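Local atomic coordinates of catalytic domain of the nuclear inclusion protein A (nia) (Tobacco etch virus, PDB entry 1LVM), a protein that acts as a chymotrypsin-type cysteine protease, probably cleaving the viral polyprotein at specific peptide sequences. Residues H36-Y41 with K53-R58; P47-N52 with I93-D98; K107-Q112 with F170-H175. The protein carries 1 engineered substitution. All blocks are in the same frame, centred on the assembly; numbering follows the deposited sequence.

Overall arrangement
The three contacts show how a two-barrel protease of the chymotrypsin type brings distant parts of the chain together around a bound peptide. Interactions 1 and 2 share the sheet that holds strands 36-45 and 48-51; their centres lie about 15 Å apart, and Thr51 OG1 joins Tyr41 O at 2.7 Å, a probable hydrogen bond. Interaction 3 belongs to the second barrel, about 21 Å from interaction 1 between centres, yet it touches interaction 2: Asn52 ND2 probably hydrogen-bonds His175 O at 3.2 Å, and Ile50 packs on Phe108. A residue from each pair of segments reaches the bound peptide: His54 stacks on an aromatic side chain, Asp98 hydrogen-bonds the peptide backbone, and His175 hydrogen-bonds a polar side chain.

Interaction 1 of 3, residues H36-Y41 with K53-R58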
loop_
_atom_site.group_PDB
_atom_site.type_symbol
_atom_site.label_atom_id
_atom_site.label_comp_id
_atom_site.label_asym_id
_atom_site.label_seq_id
_atom_site.Cartn_x
_atom_site.Cartn_y
_atom_site.Cartn_z
ATOM N N HIS A 36 -17.280 -12.878 -3.880
ATOM C CA HIS A 36 -16.030 -12.705 -3.159
ATOM C C HIS A 36 -15.929 -11.316 -2.539
ATOM O O HIS A 36 -16.616 -10.366 -2.938
ATOM C CB HIS A 36 -14.820 -12.902 -4.068
ATOM C CG HIS A 36 -14.639 -14.320 -4.523
ATOM N ND1 HIS A 36 -13.816 -15.211 -3.864
ATOM C CD2 HIS A 36 -15.095 -14.962 -5.618
ATOM C CE1 HIS A 36 -13.757 -16.337 -4.551
ATOM N NE2 HIS A 36 -14.522 -16.212 -5.620
ATOM N N THR A 37 -15.071 -11.222 -1.544
ATOM C CA THR A 37 -14.833 -9.911 -0.979
ATOM C C THR A 37 -13.366 -9.837 -0.614
ATOM O O THR A 37 -12.865 -10.713 0.072
ATOM C CB THR A 37 -15.763 -9.598 0.228
ATOM O OG1 THR A 37 -15.401 -8.305 0.728
ATOM C CG2 THR A 37 -15.636 -10.641 1.348
ATOM N N THR A 38 -12.668 -8.805 -1.101
ATOM C CA THR A 38 -11.241 -8.631 -0.828
ATOM C C THR A 38 -11.044 -7.303 -0.134
ATOM O O THR A 38 -11.462 -6.283 -0.668
ATOM C CB THR A 38 -10.465 -8.600 -2.143
ATOM O OG1 THR A 38 -10.625 -9.859 -2.801
ATOM C CG2 THR A 38 -8.994 -8.326 -1.922
ATOM N N SER A 39 -10.415 -7.306 1.042
ATOM C CA SER A 39 -10.193 -6.054 1.755
ATOM C C SER A 39 -8.704 -5.863 1.994
ATOM O O SER A 39 -7.972 -6.806 2.245
ATOM C CB SER A 39 -10.895 -6.076 3.110
ATOM O OG SER A 39 -12.298 -5.986 2.983
ATOM N N LEU A 40 -8.262 -4.623 1.923
ATOM C CA LEU A 40 -6.880 -4.272 2.151
ATOM C C LEU A 40 -6.831 -2.734 2.177
ATOM O O LEU A 40 -7.884 -2.046 2.122
ATOM C CB LEU A 40 -5.929 -4.924 1.067
ATOM C CG LEU A 40 -5.717 -4.448 -0.405
ATOM C CD1 LEU A 40 -5.727 -5.640 -1.316
ATOM C CD2 LEU A 40 -6.622 -3.341 -0.864
ATOM N N TYR A 41 -5.636 -2.191 2.299
ATOM C CA TYR A 41 -5.533 -0.736 2.405
ATOM C C TYR A 41 -4.958 0.002 1.206
ATOM O O TYR A 41 -4.381 -0.584 0.311
ATOM C CB TYR A 41 -4.655 -0.402 3.621
ATOM C CG TYR A 41 -5.299 -0.880 4.897
ATOM C CD1 TYR A 41 -5.154 -2.190 5.337
ATOM C CD2 TYR A 41 -6.054 -0.004 5.658
ATOM C CE1 TYR A 41 -5.771 -2.629 6.558
ATOM C CE2 TYR A 41 -6.659 -0.398 6.842
ATOM C CZ TYR A 41 -6.525 -1.685 7.302
ATOM O OH TYR A 41 -7.057 -1.962 8.556
ATOM N N LYS A 53 -2.271 -3.920 -6.802
ATOM C CA LYS A 53 -2.914 -4.297 -8.021
ATOM C C LYS A 53 -3.828 -5.518 -7.746
ATOM O O LYS A 53 -4.888 -5.644 -8.377
ATOM C CB LYS A 53 -1.809 -4.669 -9.049
ATOM C CG LYS A 53 -2.244 -4.697 -10.502
ATOM C CD LYS A 53 -1.087 -5.118 -11.422
ATOM C CE LYS A 53 -0.150 -3.945 -11.768
ATOM N NZ LYS A 53 1.032 -4.465 -12.547
ATOM N N HIS A 54 -3.487 -6.406 -6.802
ATOM C CA HIS A 54 -4.331 -7.580 -6.622
ATOM C C HIS A 54 -5.690 -7.286 -6.038
ATOM O O HIS A 54 -6.517 -8.155 -5.936
ATOM C CB HIS A 54 -3.617 -8.722 -5.862
ATOM C CG HIS A 54 -3.476 -8.486 -4.410
ATOM N ND1 HIS A 54 -2.347 -7.923 -3.873
ATOM C CD2 HIS A 54 -4.338 -8.717 -3.369
ATOM C CE1 HIS A 54 -2.512 -7.823 -2.571
ATOM N NE2 HIS A 54 -3.708 -8.295 -2.229
ATOM N N LEU A 55 -5.922 -6.047 -5.650
ATOM C CA LEU A 55 -7.268 -5.663 -5.206
ATOM C C LEU A 55 -8.241 -5.974 -6.384
ATOM O O LEU A 55 -9.444 -6.218 -6.194
ATOM C CB LEU A 55 -7.279 -4.131 -4.979
ATOM C CG LEU A 55 -8.653 -3.529 -4.604
ATOM C CD1 LEU A 55 -9.235 -4.235 -3.367
ATOM C CD2 LEU A 55 -8.491 -2.038 -4.314
ATOM N N PHE A 56 -7.710 -5.857 -7.590
ATOM C CA PHE A 56 -8.509 -6.055 -8.818
ATOM C C PHE A 56 -8.419 -7.433 -9.463
ATOM O O PHE A 56 -8.511 -7.555 -10.663
ATOM C CB PHE A 56 -8.184 -4.934 -9.833
ATOM C CG PHE A 56 -8.702 -3.614 -9.389
ATOM C CD1 PHE A 56 -10.059 -3.323 -9.485
ATOM C CD2 PHE A 56 -7.857 -2.676 -8.832
ATOM C CE1 PHE A 56 -10.568 -2.086 -9.032
ATOM C CE2 PHE A 56 -8.348 -1.431 -8.374
ATOM C CZ PHE A 56 -9.683 -1.131 -8.472
ATOM N N ARG A 57 -8.210 -8.452 -8.635
ATOM C CA ARG A 57 -8.256 -9.859 -9.062
ATOM C C ARG A 57 -9.602 -9.938 -9.769
ATOM O O ARG A 57 -9.742 -10.602 -10.794
ATOM C CB ARG A 57 -8.237 -10.786 -7.819
ATOM C CG ARG A 57 -8.551 -12.284 -8.064
ATOM C CD ARG A 57 -7.774 -12.844 -9.217
ATOM N NE ARG A 57 -8.221 -14.221 -9.496
ATOM C CZ ARG A 57 -9.001 -14.556 -10.524
ATOM N NH1 ARG A 57 -9.404 -13.616 -11.362
ATOM N NH2 ARG A 57 -9.379 -15.806 -10.720
ATOM N N ARG A 58 -10.598 -9.236 -9.226
ATOM C CA ARG A 58 -11.920 -9.179 -9.829
ATOM C C ARG A 58 -12.280 -7.716 -10.047
ATOM O O ARG A 58 -11.807 -6.854 -9.328
ATOM C CB ARG A 58 -12.940 -9.821 -8.880
ATOM C CG ARG A 58 -12.727 -11.349 -8.900
ATOM C CD ARG A 58 -13.544 -12.141 -7.909
ATOM N NE ARG A 58 -12.723 -13.256 -7.424
ATOM C CZ ARG A 58 -11.898 -13.204 -6.373
ATOM N NH1 ARG A 58 -11.774 -12.083 -5.647
ATOM N NH2 ARG A 58 -11.179 -14.270 -6.052
HETATM O O HOH W 1 -13.335 -9.382 -4.715
#
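Thr38 and Leu55 mark the nearest approach of the two backbones, with CA atoms 6.6 Å apart. No hydrogen bond crosses the contact directly: residues 36-41, part of strand 36-45, run past a short 3-10 segment, residues 53-55. The turn is closed by its own bond from Phe56 N to Lys53 O. Contact falls to His36, Thr38 and Leu40, whose side chains all leave the same face of the strand.

At the outer end, the guanidinium of Arg58 lies flat on the His36 imidazole, centres 3.6 Å apart and planes only 6° from parallel. The opposite face of that guanidinium is covered by Arg57 CG, so its plane is sandwiched. Thr38 OG1 approaches the edge near NH1 without a direct bond; instead a water accepts from Arg58 NH1 at 3.3 Å and makes a weak link to OG1.

Toward the interior the contact becomes apolar. Leu55 CG stands anti to the backbone N (chi1 176°), which carries CD1 across to Leu40 CD2 at 3.7 Å. The other branch of Leu40, CD1, comes obliquely to the His54 ring, 3.5 Å from NE2. The same imidazole also stacks with an aromatic side chain of the bound peptide. His54 lies close to Asp89, which accepts from its backbone N, and Leu40 packs on Cys159; this grouping is consistent with the histidine, aspartate and cysteine of a chymotrypsin-type catalytic triad.

The strand pairs with strand 26-33 through backbone bonds of Thr38 with Asn31 and Leu40 with Leu29; from that neighbour Leu29 also packs on Leu55, and Asn31 ND2 bonds the carbonyls of Leu55 and Arg58. Phe56 turns from the contact to pack against strand 91-94.

Interaction 2 of 3, residues P47-N52 with I93-D98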
loop_
_atom_site.group_PDB
_atom_site.type_symbol
_atom_site.label_atom_id
_atom_site.label_comp_id
_atom_site.label_asym_id
_atom_site.label_seq_id
_atom_site.Cartn_x
_atom_site.Cartn_y
_atom_site.Cartn_z
ATOM N N PRO A 47 -6.508 13.191 -5.801
ATOM C CA PRO A 47 -7.707 12.457 -6.190
ATOM C C PRO A 47 -7.428 10.960 -6.329
ATOM O O PRO A 47 -8.298 10.184 -6.753
ATOM C CB PRO A 47 -8.027 13.076 -7.533
ATOM C CG PRO A 47 -6.746 13.271 -8.131
ATOM C CD PRO A 47 -5.872 13.805 -6.979
ATOM N N PHE A 48 -6.209 10.562 -5.965
ATOM C CA PHE A 48 -5.798 9.152 -6.125
ATOM C C PHE A 48 -5.757 8.345 -4.866
ATOM O O PHE A 48 -5.639 8.885 -3.746
ATOM C CB PHE A 48 -4.382 9.093 -6.721
ATOM C CG PHE A 48 -4.185 9.956 -7.962
ATOM C CD1 PHE A 48 -5.093 9.873 -9.029
ATOM C CD2 PHE A 48 -3.110 10.829 -8.065
ATOM C CE1 PHE A 48 -4.924 10.662 -10.185
ATOM C CE2 PHE A 48 -2.911 11.634 -9.211
ATOM C CZ PHE A 48 -3.832 11.551 -10.286
ATOM N N ILE A 49 -5.859 7.021 -5.029
ATOM C CA ILE A 49 -5.659 6.093 -3.913
ATOM C C ILE A 49 -4.622 5.084 -4.503
ATOM O O ILE A 49 -4.846 4.470 -5.541
ATOM C CB ILE A 49 -6.923 5.335 -3.507
ATOM C CG1 ILE A 49 -7.922 6.324 -2.879
ATOM C CG2 ILE A 49 -6.563 4.214 -2.440
ATOM C CD1 ILE A 49 -9.163 5.623 -2.262
ATOM N N ILE A 50 -3.500 4.935 -3.828
ATOM C CA ILE A 50 -2.403 4.042 -4.289
ATOM C C ILE A 50 -2.618 2.778 -3.506
ATOM O O ILE A 50 -2.741 2.841 -2.279
ATOM C CB ILE A 50 -1.006 4.632 -3.906
ATOM C CG1 ILE A 50 -0.767 5.938 -4.667
ATOM C CG2 ILE A 50 0.136 3.597 -4.297
ATOM C CD1 ILE A 50 0.093 6.902 -3.962
ATOM N N THR A 51 -2.695 1.643 -4.187
ATOM C CA THR A 51 -2.976 0.387 -3.478
ATOM C C THR A 51 -2.422 -0.810 -4.256
ATOM O O THR A 51 -1.673 -0.635 -5.264
ATOM C CB THR A 51 -4.482 0.245 -3.168
ATOM O OG1 THR A 51 -4.692 -0.883 -2.317
ATOM C CG2 THR A 51 -5.350 0.045 -4.497
ATOM N N ASN A 52 -2.740 -2.003 -3.790
ATOM C CA ASN A 52 -2.207 -3.203 -4.464
ATOM C C ASN A 52 -2.978 -3.516 -5.747
ATOM O O ASN A 52 -4.194 -3.435 -5.767
ATOM C CB ASN A 52 -2.372 -4.425 -3.546
ATOM C CG ASN A 52 -1.690 -4.233 -2.216
ATOM O OD1 ASN A 52 -2.248 -3.618 -1.286
ATOM N ND2 ASN A 52 -0.469 -4.757 -2.109
ATOM N N ILE A 93 -5.702 4.208 -8.314
ATOM C CA ILE A 93 -7.135 4.424 -8.641
ATOM C C ILE A 93 -7.413 5.909 -8.645
ATOM O O ILE A 93 -6.981 6.633 -7.704
ATOM C CB ILE A 93 -7.975 3.871 -7.527
ATOM C CG1 ILE A 93 -7.721 2.379 -7.390
ATOM C CG2 ILE A 93 -9.459 4.132 -7.755
ATOM C CD1 ILE A 93 -8.420 1.826 -6.119
ATOM N N ARG A 94 -8.099 6.399 -9.674
ATOM C CA ARG A 94 -8.459 7.815 -9.628
ATOM C C ARG A 94 -9.902 7.823 -9.085
ATOM O O ARG A 94 -10.797 7.234 -9.690
ATOM C CB ARG A 94 -8.375 8.445 -11.027
ATOM C CG ARG A 94 -8.668 9.917 -10.979
ATOM C CD ARG A 94 -8.588 10.642 -12.344
ATOM N NE ARG A 94 -8.894 12.030 -12.041
ATOM C CZ ARG A 94 -8.001 13.010 -11.960
ATOM N NH1 ARG A 94 -6.723 12.772 -12.196
ATOM N NH2 ARG A 94 -8.382 14.222 -11.573
ATOM N N MET A 95 -10.148 8.465 -7.950
ATOM C CA MET A 95 -11.502 8.495 -7.430
ATOM C C MET A 95 -12.328 9.594 -8.173
ATOM O O MET A 95 -11.792 10.592 -8.647
ATOM C CB MET A 95 -11.475 8.776 -5.923
ATOM C CG MET A 95 -10.801 7.640 -5.121
ATOM S SD MET A 95 -11.732 6.083 -5.258
ATOM C CE MET A 95 -13.207 6.384 -4.314
ATOM N N PRO A 96 -13.626 9.389 -8.222
ATOM C CA PRO A 96 -14.513 10.353 -8.901
ATOM C C PRO A 96 -14.513 11.700 -8.177
ATOM O O PRO A 96 -14.130 11.761 -7.021
ATOM C CB PRO A 96 -15.854 9.661 -8.873
ATOM C CG PRO A 96 -15.790 8.758 -7.646
ATOM C CD PRO A 96 -14.364 8.215 -7.742
ATOM N N LYS A 97 -14.953 12.771 -8.844
ATOM C CA LYS A 97 -14.941 14.095 -8.226
ATOM C C LYS A 97 -15.712 14.271 -6.952
ATOM O O LYS A 97 -15.405 15.166 -6.129
ATOM C CB LYS A 97 -15.416 15.140 -9.215
ATOM C CG LYS A 97 -14.398 15.367 -10.299
ATOM C CD LYS A 97 -14.907 16.356 -11.318
ATOM C CE LYS A 97 -13.794 16.760 -12.254
ATOM N NZ LYS A 97 -14.240 17.929 -13.056
ATOM N N ASP A 98 -16.730 13.452 -6.776
ATOM C CA ASP A 98 -17.517 13.543 -5.568
ATOM C C ASP A 98 -16.881 12.860 -4.360
ATOM O O ASP A 98 -17.428 12.890 -3.270
ATOM C CB ASP A 98 -18.975 13.067 -5.795
ATOM C CG ASP A 98 -19.093 11.626 -6.300
ATOM O OD1 ASP A 98 -18.176 11.085 -6.958
ATOM O OD2 ASP A 98 -20.178 11.054 -6.072
#
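Pro47 CG sits over one face of the Arg94 guanidinium, away from its centre. Within its own segment the same atom lies over the centre of one face of the Phe48 ring, 3.7 Å above the plane, and so serves two flat groups at once; Arg94 CA and Ile93 O lie at the edge of that ring. Ring and guanidinium stand nearly upright to each other, with planes 82° apart, and Arg94 NH1 reaches Phe48 CE1 obliquely at 3.4 Å. The fully extended Arg94 chain, with chi1 at -177°, carries the guanidinium that far.

The backbones form a short antiparallel pairing of two bridges: Ile49 and Ile93 are a hydrogen-bonded pair, each N to the other's O at 2.9 Å, and Phe48 with Arg94 is the non-hydrogen-bonded pair beside it. One further backbone bond, Met95 N to Pro47 O at 2.8 Å, follows just past the strand ends. On the face carrying Ile49 and Ile93, Met95 folds back to set CG 3.9 Å from Ile49 CD1, and also packs on an apolar side chain of the bound peptide.

Strand 48-51 lies between strands 36-45 and 91-94; Ile49 packs on strand 26-33, whereas Trp206 of strand 206-208 meets the Phe48 ring.

Interaction 3 of 3, residues K107-Q112 with F170-H175; sequences KFREPQ and FIVGIH
With chi1 at -78°, the Phe170 ring is swung beneath Lys107, whose CB lies over the ring face 3.5 Å from the centroid and 5° off the normal, a CH-pi contact. A bend at chi2 then leads the lysine amine away. Arg109 holds CG between its backbone N and carbonyl carbon (chi1 65°) and runs extended from there, so that CG approaches Phe170 CD2 at 3.7 Å and the guanidinium passes over Val172. Val172 CG1 lies against one face of the guanidinium, 3.5 Å from Arg109 NH1.

Backbone bonds join the loop preceding the second barrel to the start of strand 171-179, one of six antiparallel strands closing that barrel in this chymotrypsin-type fold. Phe108 and Ile171 form a single bridge, flanked by two backbone hydrogen bonds, Ile171 N to Lys107 O at 2.9 Å and Arg109 N to Ile171 O at 3.0 Å. The Phe108 ring and the Ile171 side chain extend alongside one another, CD2 of Phe108 3.7 Å from CB of Ile171.

Several acceptors hold the Arg109 head: NH1 bonds the Glu110 carbonyl at 3.1 Å, while NE and NH2 form salt bridges with Asp168 and Glu115. Farther along, Pro111 packs on Val172, and both residues rest against Phe187 of strand 185-189.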
loop_
_atom_site.group_PDB
_atom_site.type_symbol
_atom_site.label_atom_id
_atom_site.label_comp_id
_atom_site.label_asym_id
_atom_site.label_seq_id
_atom_site.Cartn_x
_atom_site.Cartn_y
_atom_site.Cartn_z
ATOM N N LYS A 107 5.622 12.111 0.606
ATOM C CA LYS A 107 6.765 11.917 -0.255
ATOM C C LYS A 107 7.039 10.415 -0.340
ATOM O O LYS A 107 6.947 9.702 0.680
ATOM C CB LYS A 107 8.014 12.639 0.298
ATOM C CG LYS A 107 7.855 14.176 0.495
ATOM C CD LYS A 107 7.732 14.886 -0.828
ATOM C CE LYS A 107 7.447 16.388 -0.675
ATOM N NZ LYS A 107 7.035 17.007 -1.977
ATOM N N PHE A 108 7.299 9.958 -1.585
ATOM C CA PHE A 108 7.579 8.570 -1.894
ATOM C C PHE A 108 8.928 8.506 -2.608
ATOM O O PHE A 108 9.258 9.387 -3.392
ATOM C CB PHE A 108 6.546 7.980 -2.880
ATOM C CG PHE A 108 5.130 8.008 -2.402
ATOM C CD1 PHE A 108 4.391 9.180 -2.477
ATOM C CD2 PHE A 108 4.484 6.825 -1.924
ATOM C CE1 PHE A 108 3.074 9.179 -2.101
ATOM C CE2 PHE A 108 3.188 6.842 -1.561
ATOM C CZ PHE A 108 2.471 8.023 -1.647
ATOM N N ARG A 109 9.699 7.456 -2.359
ATOM C CA ARG A 109 10.943 7.241 -3.103
ATOM C C ARG A 109 11.260 5.746 -3.065
ATOM O O ARG A 109 10.628 4.970 -2.315
ATOM C CB ARG A 109 12.130 8.029 -2.511
ATOM C CG ARG A 109 12.439 7.490 -1.077
ATOM C CD ARG A 109 13.794 8.036 -0.569
ATOM N NE ARG A 109 13.939 7.849 0.869
ATOM C CZ ARG A 109 14.312 6.715 1.455
ATOM N NH1 ARG A 109 14.598 5.591 0.754
ATOM N NH2 ARG A 109 14.413 6.706 2.761
ATOM N N GLU A 110 12.199 5.332 -3.925
ATOM C CA GLU A 110 12.621 3.944 -3.924
ATOM C C GLU A 110 13.332 3.631 -2.615
ATOM O O GLU A 110 13.985 4.463 -2.069
ATOM C CB GLU A 110 13.610 3.673 -5.042
ATOM C CG GLU A 110 13.008 3.994 -6.441
ATOM C CD GLU A 110 13.925 3.496 -7.550
ATOM O OE1 GLU A 110 13.831 2.308 -7.894
ATOM O OE2 GLU A 110 14.736 4.294 -8.039
ATOM N N PRO A 111 13.179 2.395 -2.110
ATOM C CA PRO A 111 13.828 1.968 -0.875
ATOM C C PRO A 111 15.345 1.893 -1.127
ATOM O O PRO A 111 15.766 1.868 -2.259
ATOM C CB PRO A 111 13.193 0.602 -0.591
ATOM C CG PRO A 111 12.715 0.104 -1.925
ATOM C CD PRO A 111 12.256 1.358 -2.648
ATOM N N GLN A 112 16.135 1.906 -0.062
ATOM C CA GLN A 112 17.588 1.857 -0.143
ATOM C C GLN A 112 18.048 0.673 0.661
ATOM O O GLN A 112 17.596 0.426 1.769
ATOM C CB GLN A 112 18.156 3.173 0.403
ATOM C CG GLN A 112 17.745 4.321 -0.551
ATOM C CD GLN A 112 18.035 5.717 -0.024
ATOM O OE1 GLN A 112 18.591 5.892 1.068
ATOM N NE2 GLN A 112 17.648 6.730 -0.808
ATOM N N PHE A 170 9.864 9.196 4.376
ATOM C CA PHE A 170 9.296 8.950 3.017
ATOM C C PHE A 170 8.717 7.523 2.978
ATOM O O PHE A 170 9.245 6.581 3.614
ATOM C CB PHE A 170 10.362 9.013 1.959
ATOM C CG PHE A 170 10.781 10.412 1.568
ATOM C CD1 PHE A 170 10.903 11.440 2.514
ATOM C CD2 PHE A 170 11.107 10.678 0.258
ATOM C CE1 PHE A 170 11.374 12.744 2.126
ATOM C CE2 PHE A 170 11.564 11.967 -0.140
ATOM C CZ PHE A 170 11.698 12.996 0.811
ATOM N N ILE A 171 7.680 7.358 2.170
ATOM C CA ILE A 171 7.052 6.049 1.955
ATOM C C ILE A 171 7.874 5.359 0.829
ATOM O O ILE A 171 8.103 5.959 -0.251
ATOM C CB ILE A 171 5.619 6.245 1.502
ATOM C CG1 ILE A 171 4.836 6.800 2.721
ATOM C CG2 ILE A 171 4.923 4.843 1.155
ATOM C CD1 ILE A 171 3.370 7.235 2.198
ATOM N N VAL A 172 8.356 4.144 1.110
ATOM C CA VAL A 172 9.194 3.437 0.147
ATOM C C VAL A 172 8.514 2.213 -0.456
ATOM O O VAL A 172 9.122 1.501 -1.288
ATOM C CB VAL A 172 10.565 3.017 0.766
ATOM C CG1 VAL A 172 11.344 4.283 1.250
ATOM C CG2 VAL A 172 10.346 1.948 1.947
ATOM N N GLY A 173 7.300 1.934 -0.016
ATOM C CA GLY A 173 6.573 0.800 -0.621
ATOM C C GLY A 173 5.317 0.460 0.105
ATOM O O GLY A 173 4.974 1.164 1.093
ATOM N N ILE A 174 4.629 -0.620 -0.317
ATOM C CA ILE A 174 3.415 -1.031 0.353
ATOM C C ILE A 174 3.437 -2.512 0.643
ATOM O O ILE A 174 3.913 -3.282 -0.152
ATOM C CB ILE A 174 2.118 -0.697 -0.507
ATOM C CG1 ILE A 174 2.158 -1.449 -1.867
ATOM C CG2 ILE A 174 2.062 0.855 -0.780
ATOM C CD1 ILE A 174 0.806 -1.111 -2.658
ATOM N N HIS A 175 2.885 -2.916 1.774
ATOM C CA HIS A 175 2.950 -4.342 2.111
ATOM C C HIS A 175 2.183 -5.180 1.066
ATOM O O HIS A 175 1.078 -4.820 0.676
ATOM C CB HIS A 175 2.344 -4.597 3.474
ATOM C CG HIS A 175 2.383 -6.052 3.859
ATOM N ND1 HIS A 175 3.566 -6.753 3.921
ATOM C CD2 HIS A 175 1.395 -6.945 4.086
ATOM C CE1 HIS A 175 3.299 -8.024 4.155
ATOM N NE2 HIS A 175 1.993 -8.168 4.258
#